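Local coordinates for glycoside Hydrolase (Bacteroides uniformis, PDB 5T9X), which probably hydrolyses agarose or related galactan chains as a family GH16 glycoside hydrolase of a human gut bacterium, at residues T106-D111 and N302-S307; N172-S177 and S198-G203. One frame throughout, in Å; residues are numbered along the deposited sequence.

Interaction 1. Residues T106-D111 and N302-S307; sequences TIWQRD and NMEDQS
The indole of Trp108 meets Met303, Asn302 and Glu304 mainly along its N-H side. Met303 O lies at the edge, in the ring plane, and accepts from Trp108 NE1 at 2.9 Å with an N-H...O angle of 166°, nearly in line with the carbonyl bond. Glu304 CG sits near the same plane, 4.0 Å from Trp108 CZ2. The amide of Asn302 comes in obliquely, its plane 29° from the ring and its ND2 3.4 Å from Trp108 CZ2. One face of the indole is packed by Thr106 CG2, 3.5 Å above the plane and toward the rim, and Tyr96 also meets the ring. Trp108 CG stands anti to its own carbonyl carbon (chi1 -70°), which carries the indole across to strand 302-304. Both strands hydrogen-bond to strand 140-154, 106-108 running parallel to it and 298-304 antiparallel, within one sheet of the beta-jelly-roll sandwich expected of GH16 enzymes. A phenylalanine in place of Trp108 would probably leave Met303 O without its N-H donor and open a gap beside Asn302 and the CG of Glu304. Two amides grip the Glu304 carboxylate: Asn302 ND2 donates to Glu304 OE2 at 3.2 Å, and Gln306 NE2 to Glu304 OE1 at 3.1 Å, both on the anti side and tilted from the carboxylate plane. Gln306 is itself held by Tyr196 and Glu194. At the strand end, Thr106 OG1 approaches the backbone of Asp305, 2.7 Å from Asp305 N and 2.9 Å from Asp305 O; its one proton may go to Asp305 O or, more weakly, to Pro103 O. The carboxylate of Asp305 leads away from Thr106, its OD2 bonded to Ser315 and Thr147.

Interaction 2. Residues N172-S177 and S198-G203; sequences NSTMAS and SDRVVG
Thr174 holds its OG1 between the backbone N and the carbonyl carbon (chi1 57°), which leaves CG2 anti to the carbonyl carbon, where it meets Arg200, and the Arg200 chain bends at chi3 (65°) to lay one face of its guanidinium against that methyl. Thr174 CG2 therefore lies over this face, offset toward the rim and 3.8 Å from Arg200 NH1. Both polar ends are satisfied by other residues: Thr174 OG1 by Leu314 O, and the guanidinium by a salt bridge to Glu320 and by Gly313 O and Ser315 O. Ser198 N donates to Ser173 O at 3.1 Å, a bent bond (138°) arriving from above the carbonyl plane, while Ser198 CB packs 3.3 Å from Ser173 C. Each segment contains an ST turn: Ser173 OG accepts from Met175 N, and Ser198 OG from Arg200 N at 2.9 Å. The contact thus joins the turn leading into strand 176-182 to the loop after strand 188-195, two antiparallel neighbours in the same sheet. At the more open side, a water donates to Asn172 OD1 at 2.7 Å and accepts from Asp199 N at 3.1 Å, bridging side chain and backbone.

Interactions 1 and 2 have centres 15 Å apart and meet through neighbouring strands 298-304 and 176-182: Ala176 N lies 2.9 Å from Glu304 O, a probable hydrogen bond. Met175 packs between the two, with its CB 3.5 Å from Met303 CE and its CE 3.5 Å from Asp305 N. Ser315 also spans both contacts, its OG bonded to Asp305 and its O to Arg200. Glu194, partner of Gln306, ends a run matching the GH16 catalytic signature, so the Glu304-Gln306 end of interaction 1 probably borders the active-site cleft. A bound imidazole, probably from crystallisation, lies about 3 Å from the Glu304 side chain at nearest atoms. The sodium site uses no residue of either contact.

Interaction 1. Residues T106-D111 and N302-S307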
ATOM      1  N   THR A 106       6.657   5.895 -13.360  1.00 23.27           N
ATOM      2  CA  THR A 106       6.163   4.534 -13.205  1.00 23.45           C
ATOM      3  C   THR A 106       5.449   4.052 -14.445  1.00 23.24           C
ATOM      4  O   THR A 106       4.680   4.785 -15.043  1.00 25.72           O
ATOM      5  CB  THR A 106       5.161   4.473 -12.035  1.00 23.44           C
ATOM      6  OG1 THR A 106       5.786   5.042 -10.872  1.00 23.62           O
ATOM      7  CG2 THR A 106       4.677   3.046 -11.759  1.00 22.90           C
ATOM      8  N   ILE A 107       5.712   2.820 -14.831  1.00 23.69           N
ATOM      9  CA  ILE A 107       4.975   2.157 -15.910  1.00 24.70           C
ATOM     10  C   ILE A 107       4.729   0.718 -15.437  1.00 25.01           C
ATOM     11  O   ILE A 107       5.625  -0.118 -15.497  1.00 25.39           O
ATOM     12  CB  ILE A 107       5.767   2.131 -17.239  1.00 25.34           C
ATOM     13  CG1 ILE A 107       6.148   3.546 -17.692  1.00 26.07           C
ATOM     14  CG2 ILE A 107       4.969   1.420 -18.337  1.00 24.98           C
ATOM     15  CD1 ILE A 107       7.174   3.524 -18.818  1.00 26.58           C
ATOM     16  N   TRP A 108       3.525   0.442 -14.944  1.00 24.61           N
ATOM     17  CA  TRP A 108       3.185  -0.874 -14.449  1.00 23.05           C
ATOM     18  C   TRP A 108       3.174  -1.887 -15.589  1.00 25.01           C
ATOM     19  O   TRP A 108       2.836  -1.560 -16.731  1.00 24.44           O
ATOM     20  CB  TRP A 108       1.854  -0.843 -13.734  1.00 21.94           C
ATOM     21  CG  TRP A 108       1.907  -0.101 -12.419  1.00 21.00           C
ATOM     22  CD1 TRP A 108       2.859  -0.207 -11.452  1.00 20.77           C
ATOM     23  CD2 TRP A 108       0.944   0.830 -11.918  1.00 20.41           C
ATOM     24  NE1 TRP A 108       2.555   0.606 -10.382  1.00 19.82           N
ATOM     25  CE2 TRP A 108       1.378   1.243 -10.645  1.00 19.71           C
ATOM     26  CE3 TRP A 108      -0.252   1.341 -12.420  1.00 20.13           C
ATOM     27  CZ2 TRP A 108       0.678   2.148  -9.889  1.00 19.85           C
ATOM     28  CZ3 TRP A 108      -0.946   2.215 -11.672  1.00 19.78           C
ATOM     29  CH2 TRP A 108      -0.484   2.631 -10.417  1.00 19.99           C
ATOM     30  N   GLN A 109       3.615  -3.100 -15.252  1.00 26.62           N
ATOM     31  CA  GLN A 109       3.726  -4.220 -16.181  1.00 27.72           C
ATOM     32  C   GLN A 109       3.165  -5.466 -15.514  1.00 27.69           C
ATOM     33  O   GLN A 109       3.511  -5.754 -14.362  1.00 27.00           O
ATOM     34  CB  GLN A 109       5.192  -4.483 -16.508  1.00 28.68           C
ATOM     35  CG  GLN A 109       5.928  -3.326 -17.159  1.00 31.14           C
ATOM     36  CD  GLN A 109       5.475  -3.074 -18.584  1.00 32.06           C
ATOM     37  OE1 GLN A 109       4.914  -2.036 -18.891  1.00 35.47           O
ATOM     38  NE2 GLN A 109       5.701  -4.035 -19.450  1.00 33.82           N
ATOM     39  N   ARG A 110       2.342  -6.223 -16.231  1.00 28.09           N
ATOM     40  CA  ARG A 110       1.785  -7.475 -15.690  1.00 29.38           C
ATOM     41  C   ARG A 110       2.879  -8.486 -15.295  1.00 30.36           C
ATOM     42  O   ARG A 110       2.801  -9.139 -14.239  1.00 28.98           O
ATOM     43  CB  ARG A 110       0.810  -8.122 -16.687  1.00 28.75           C
ATOM     44  CG  ARG A 110      -0.457  -7.325 -16.912  1.00 29.08           C
ATOM     45  CD  ARG A 110      -1.428  -7.997 -17.856  1.00 29.99           C
ATOM     46  NE  ARG A 110      -2.559  -7.111 -18.106  1.00 31.48           N
ATOM     47  CZ  ARG A 110      -3.604  -6.927 -17.292  1.00 33.43           C
ATOM     48  NH1 ARG A 110      -3.711  -7.565 -16.123  1.00 33.44           N
ATOM     49  NH2 ARG A 110      -4.561  -6.072 -17.647  1.00 34.63           N
ATOM     50  N   ASP A 111       3.904  -8.590 -16.134  1.00 30.17           N
ATOM     51  CA  ASP A 111       4.957  -9.581 -15.912  1.00 32.39           C
ATOM     52  C   ASP A 111       5.921  -9.226 -14.792  1.00 29.74           C
ATOM     53  O   ASP A 111       6.798 -10.012 -14.504  1.00 28.92           O
ATOM     54  CB  ASP A 111       5.718  -9.898 -17.230  1.00 34.96           C
ATOM     55  CG  ASP A 111       6.602  -8.744 -17.718  1.00 35.88           C
ATOM     56  OD1 ASP A 111       6.887  -7.788 -16.973  1.00 36.39           O
ATOM     57  OD2 ASP A 111       7.034  -8.801 -18.876  1.00 40.86           O
ATOM     58  N   ASN A 302       1.209  -2.451  -4.677  1.00 22.83           N
ATOM     59  CA  ASN A 302       2.113  -2.125  -5.782  1.00 22.84           C
ATOM     60  C   ASN A 302       3.460  -1.567  -5.376  1.00 21.80           C
ATOM     61  O   ASN A 302       3.733  -1.362  -4.192  1.00 20.51           O
ATOM     62  CB  ASN A 302       1.400  -1.156  -6.733  1.00 24.57           C
ATOM     63  CG  ASN A 302       1.201   0.250  -6.150  1.00 26.58           C
ATOM     64  OD1 ASN A 302       1.928   0.694  -5.292  1.00 28.44           O
ATOM     65  ND2 ASN A 302       0.244   0.978  -6.698  1.00 29.98           N
ATOM     66  N   MET A 303       4.298  -1.293  -6.369  1.00 22.94           N
ATOM     67  CA  MET A 303       5.331  -0.277  -6.194  1.00 24.37           C
ATOM     68  C   MET A 303       5.135   0.895  -7.162  1.00 24.74           C
ATOM     69  O   MET A 303       4.524   0.751  -8.212  1.00 24.61           O
ATOM     70  CB  MET A 303       6.718  -0.862  -6.341  1.00 25.25           C
ATOM     71  CG  MET A 303       7.057  -2.037  -5.436  1.00 26.58           C
ATOM     72  SD  MET A 303       8.688  -2.775  -5.842  1.00 28.31           S
ATOM     73  CE  MET A 303       9.738  -1.596  -5.027  1.00 26.94           C
ATOM     74  N   GLU A 304       5.659   2.054  -6.779  1.00 25.99           N
ATOM     75  CA  GLU A 304       5.544   3.291  -7.548  1.00 27.87           C
ATOM     76  C   GLU A 304       6.882   4.024  -7.517  1.00 29.22           C
ATOM     77  O   GLU A 304       7.501   4.143  -6.474  1.00 28.70           O
ATOM     78  CB  GLU A 304       4.464   4.214  -6.949  1.00 28.32           C
ATOM     79  CG  GLU A 304       3.041   3.682  -7.034  1.00 29.81           C
ATOM     80  CD  GLU A 304       1.969   4.544  -6.348  1.00 32.18           C
ATOM     81  OE1 GLU A 304       2.287   5.634  -5.787  1.00 31.29           O
ATOM     82  OE2 GLU A 304       0.774   4.104  -6.361  1.00 33.08           O
ATOM     83  N   ASP A 305       7.323   4.504  -8.676  1.00 31.80           N
ATOM     84  CA  ASP A 305       8.335   5.560  -8.765  1.00 32.70           C
ATOM     85  C   ASP A 305       7.585   6.885  -8.793  1.00 31.43           C
ATOM     86  O   ASP A 305       7.193   7.363  -9.860  1.00 30.36           O
ATOM     87  CB  ASP A 305       9.160   5.405 -10.043  1.00 34.69           C
ATOM     88  CG  ASP A 305      10.447   6.165 -10.004  1.00 33.84           C
ATOM     89  OD1 ASP A 305      10.673   6.957  -9.047  1.00 38.43           O
ATOM     90  OD2 ASP A 305      11.240   5.932 -10.939  1.00 35.17           O
ATOM     91  N   GLN A 306       7.351   7.446  -7.613  1.00 30.45           N
ATOM     92  CA  GLN A 306       6.406   8.549  -7.467  1.00 30.33           C
ATOM     93  C   GLN A 306       6.969   9.841  -8.020  1.00 29.12           C
ATOM     94  O   GLN A 306       8.147  10.107  -7.839  1.00 32.73           O
ATOM     95  CB  GLN A 306       6.028   8.731  -6.011  1.00 30.24           C
ATOM     96  CG  GLN A 306       5.122   7.627  -5.501  1.00 30.23           C
ATOM     97  CD  GLN A 306       4.893   7.700  -4.005  1.00 30.11           C
ATOM     98  OE1 GLN A 306       5.623   8.373  -3.282  1.00 29.72           O
ATOM     99  NE2 GLN A 306       3.887   6.983  -3.530  1.00 32.11           N
ATOM    100  N   SER A 307       6.119  10.632  -8.673  1.00 27.36           N
ATOM    101  CA  SER A 307       6.545  11.821  -9.432  1.00 27.81           C
ATOM    102  C   SER A 307       7.322  12.858  -8.624  1.00 27.73           C
ATOM    103  O   SER A 307       8.422  13.237  -8.996  1.00 27.62           O
ATOM    104  CB  SER A 307       5.338  12.486 -10.090  1.00 26.40           C
ATOM    105  OG  SER A 307       4.630  11.532 -10.854  1.00 25.40           O
TER

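Interaction 2. Residues N172-S177 and S198-G203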
ATOM      1  N   ASN A 172      14.056  -2.479  -0.306  1.00 25.97           N
ATOM      2  CA  ASN A 172      15.258  -1.679  -0.056  1.00 27.90           C
ATOM      3  C   ASN A 172      15.581  -0.854  -1.315  1.00 27.68           C
ATOM      4  O   ASN A 172      16.554  -1.103  -2.009  1.00 27.88           O
ATOM      5  CB  ASN A 172      16.415  -2.584   0.353  1.00 28.83           C
ATOM      6  CG  ASN A 172      17.685  -1.821   0.757  1.00 30.88           C
ATOM      7  OD1 ASN A 172      17.736  -0.596   0.878  1.00 32.88           O
ATOM      8  ND2 ASN A 172      18.730  -2.571   0.951  1.00 32.86           N
ATOM      9  N   SER A 173      14.757   0.162  -1.540  1.00 28.14           N
ATOM     10  CA  SER A 173      14.639   0.854  -2.807  1.00 27.33           C
ATOM     11  C   SER A 173      14.140   2.277  -2.587  1.00 27.40           C
ATOM     12  O   SER A 173      13.434   2.573  -1.611  1.00 24.92           O
ATOM     13  CB  SER A 173      13.632   0.107  -3.661  1.00 28.57           C
ATOM     14  OG  SER A 173      13.664   0.583  -4.992  1.00 32.20           O
ATOM     15  N   THR A 174      14.495   3.182  -3.484  1.00 27.92           N
ATOM     16  CA  THR A 174      13.863   4.509  -3.444  1.00 27.47           C
ATOM     17  C   THR A 174      12.404   4.469  -3.961  1.00 25.55           C
ATOM     18  O   THR A 174      11.646   5.398  -3.761  1.00 24.56           O
ATOM     19  CB  THR A 174      14.693   5.540  -4.219  1.00 28.39           C
ATOM     20  OG1 THR A 174      14.864   5.109  -5.573  1.00 28.19           O
ATOM     21  CG2 THR A 174      16.040   5.717  -3.563  1.00 29.80           C
ATOM     22  N   MET A 175      12.032   3.394  -4.633  1.00 25.92           N
ATOM     23  CA  MET A 175      10.633   3.134  -4.983  1.00 26.74           C
ATOM     24  C   MET A 175       9.755   3.072  -3.740  1.00 24.40           C
ATOM     25  O   MET A 175      10.183   2.591  -2.695  1.00 24.24           O
ATOM     26  CB  MET A 175      10.510   1.776  -5.676  1.00 29.10           C
ATOM     27  CG  MET A 175      11.282   1.605  -6.985  1.00 31.14           C
ATOM     28  SD  MET A 175      10.509   2.540  -8.312  1.00 33.80           S
ATOM     29  CE  MET A 175       9.119   1.473  -8.694  1.00 34.72           C
ATOM     30  N   ALA A 176       8.515   3.517  -3.878  1.00 22.20           N
ATOM     31  CA  ALA A 176       7.501   3.299  -2.859  1.00 21.22           C
ATOM     32  C   ALA A 176       7.066   1.840  -2.876  1.00 19.96           C
ATOM     33  O   ALA A 176       6.889   1.273  -3.945  1.00 18.40           O
ATOM     34  CB  ALA A 176       6.306   4.192  -3.110  1.00 21.27           C
ATOM     35  N   SER A 177       6.931   1.249  -1.690  1.00 19.70           N
ATOM     36  CA  SER A 177       6.255  -0.049  -1.498  1.00 20.32           C
ATOM     37  C   SER A 177       4.893   0.242  -0.857  1.00 20.55           C
ATOM     38  O   SER A 177       4.838   0.936   0.173  1.00 20.43           O
ATOM     39  CB  SER A 177       7.077  -0.935  -0.575  1.00 20.30           C
ATOM     40  OG  SER A 177       8.401  -1.129  -1.052  1.00 20.67           O
ATOM     41  N   SER A 198      14.905   2.597   1.088  1.00 26.90           N
ATOM     42  CA  SER A 198      16.340   2.852   0.837  1.00 28.42           C
ATOM     43  C   SER A 198      16.938   3.873   1.794  1.00 28.48           C
ATOM     44  O   SER A 198      16.210   4.721   2.317  1.00 27.34           O
ATOM     45  CB  SER A 198      16.563   3.306  -0.600  1.00 28.61           C
ATOM     46  OG  SER A 198      17.827   3.873  -0.758  1.00 30.93           O
ATOM     47  N   ASP A 199      18.255   3.772   2.028  1.00 29.32           N
ATOM     48  CA  ASP A 199      18.998   4.801   2.779  1.00 30.45           C
ATOM     49  C   ASP A 199      19.179   6.072   1.997  1.00 29.82           C
ATOM     50  O   ASP A 199      19.409   7.103   2.595  1.00 29.73           O
ATOM     51  CB  ASP A 199      20.380   4.333   3.225  1.00 32.15           C
ATOM     52  CG  ASP A 199      20.314   3.255   4.304  1.00 36.06           C
ATOM     53  OD1 ASP A 199      19.471   3.364   5.241  1.00 35.36           O
ATOM     54  OD2 ASP A 199      21.086   2.269   4.211  1.00 38.74           O
ATOM     55  N   ARG A 200      19.095   6.022   0.670  1.00 30.86           N
ATOM     56  CA  ARG A 200      19.161   7.263  -0.104  1.00 31.46           C
ATOM     57  C   ARG A 200      17.882   8.104   0.121  1.00 32.27           C
ATOM     58  O   ARG A 200      16.772   7.710  -0.265  1.00 31.70           O
ATOM     59  CB  ARG A 200      19.434   6.979  -1.580  1.00 30.76           C
ATOM     60  CG  ARG A 200      19.764   8.238  -2.383  1.00 32.03           C
ATOM     61  CD  ARG A 200      20.606   7.940  -3.624  1.00 31.98           C
ATOM     62  NE  ARG A 200      19.886   7.128  -4.613  1.00 31.74           N
ATOM     63  CZ  ARG A 200      18.981   7.595  -5.475  1.00 31.03           C
ATOM     64  NH1 ARG A 200      18.383   6.769  -6.331  1.00 30.58           N
ATOM     65  NH2 ARG A 200      18.647   8.882  -5.484  1.00 30.85           N
ATOM     66  N   VAL A 201      18.049   9.254   0.768  1.00 34.15           N
ATOM     67  CA  VAL A 201      16.912  10.126   1.128  1.00 35.74           C
ATOM     68  C   VAL A 201      17.121  11.602   0.804  1.00 36.21           C
ATOM     69  O   VAL A 201      16.351  12.462   1.254  1.00 36.73           O
ATOM     70  CB  VAL A 201      16.599  10.006   2.637  1.00 37.20           C
ATOM     71  CG1 VAL A 201      16.152   8.593   2.979  1.00 37.83           C
ATOM     72  CG2 VAL A 201      17.810  10.383   3.487  1.00 36.93           C
ATOM     73  N   VAL A 202      18.170  11.906   0.051  1.00 39.48           N
ATOM     74  CA  VAL A 202      18.528  13.289  -0.190  1.00 42.03           C
ATOM     75  C   VAL A 202      18.211  13.537  -1.636  1.00 41.74           C
ATOM     76  O   VAL A 202      18.631  12.768  -2.510  1.00 38.33           O
ATOM     77  CB  VAL A 202      20.019  13.591   0.096  1.00 46.54           C
ATOM     78  CG1 VAL A 202      20.240  15.105   0.168  1.00 46.77           C
ATOM     79  CG2 VAL A 202      20.472  12.957   1.414  1.00 47.44           C
ATOM     80  N   GLY A 203      17.450  14.605  -1.876  1.00 44.77           N
ATOM     81  CA  GLY A 203      17.175  15.075  -3.231  1.00 48.47           C
ATOM     82  C   GLY A 203      18.376  15.774  -3.826  1.00 48.56           C
ATOM     83  O   GLY A 203      19.460  15.746  -3.250  1.00 44.73           O
TER
HETATM   84  O   HOH W   1      19.617   1.273   0.849  1.00 31.14           O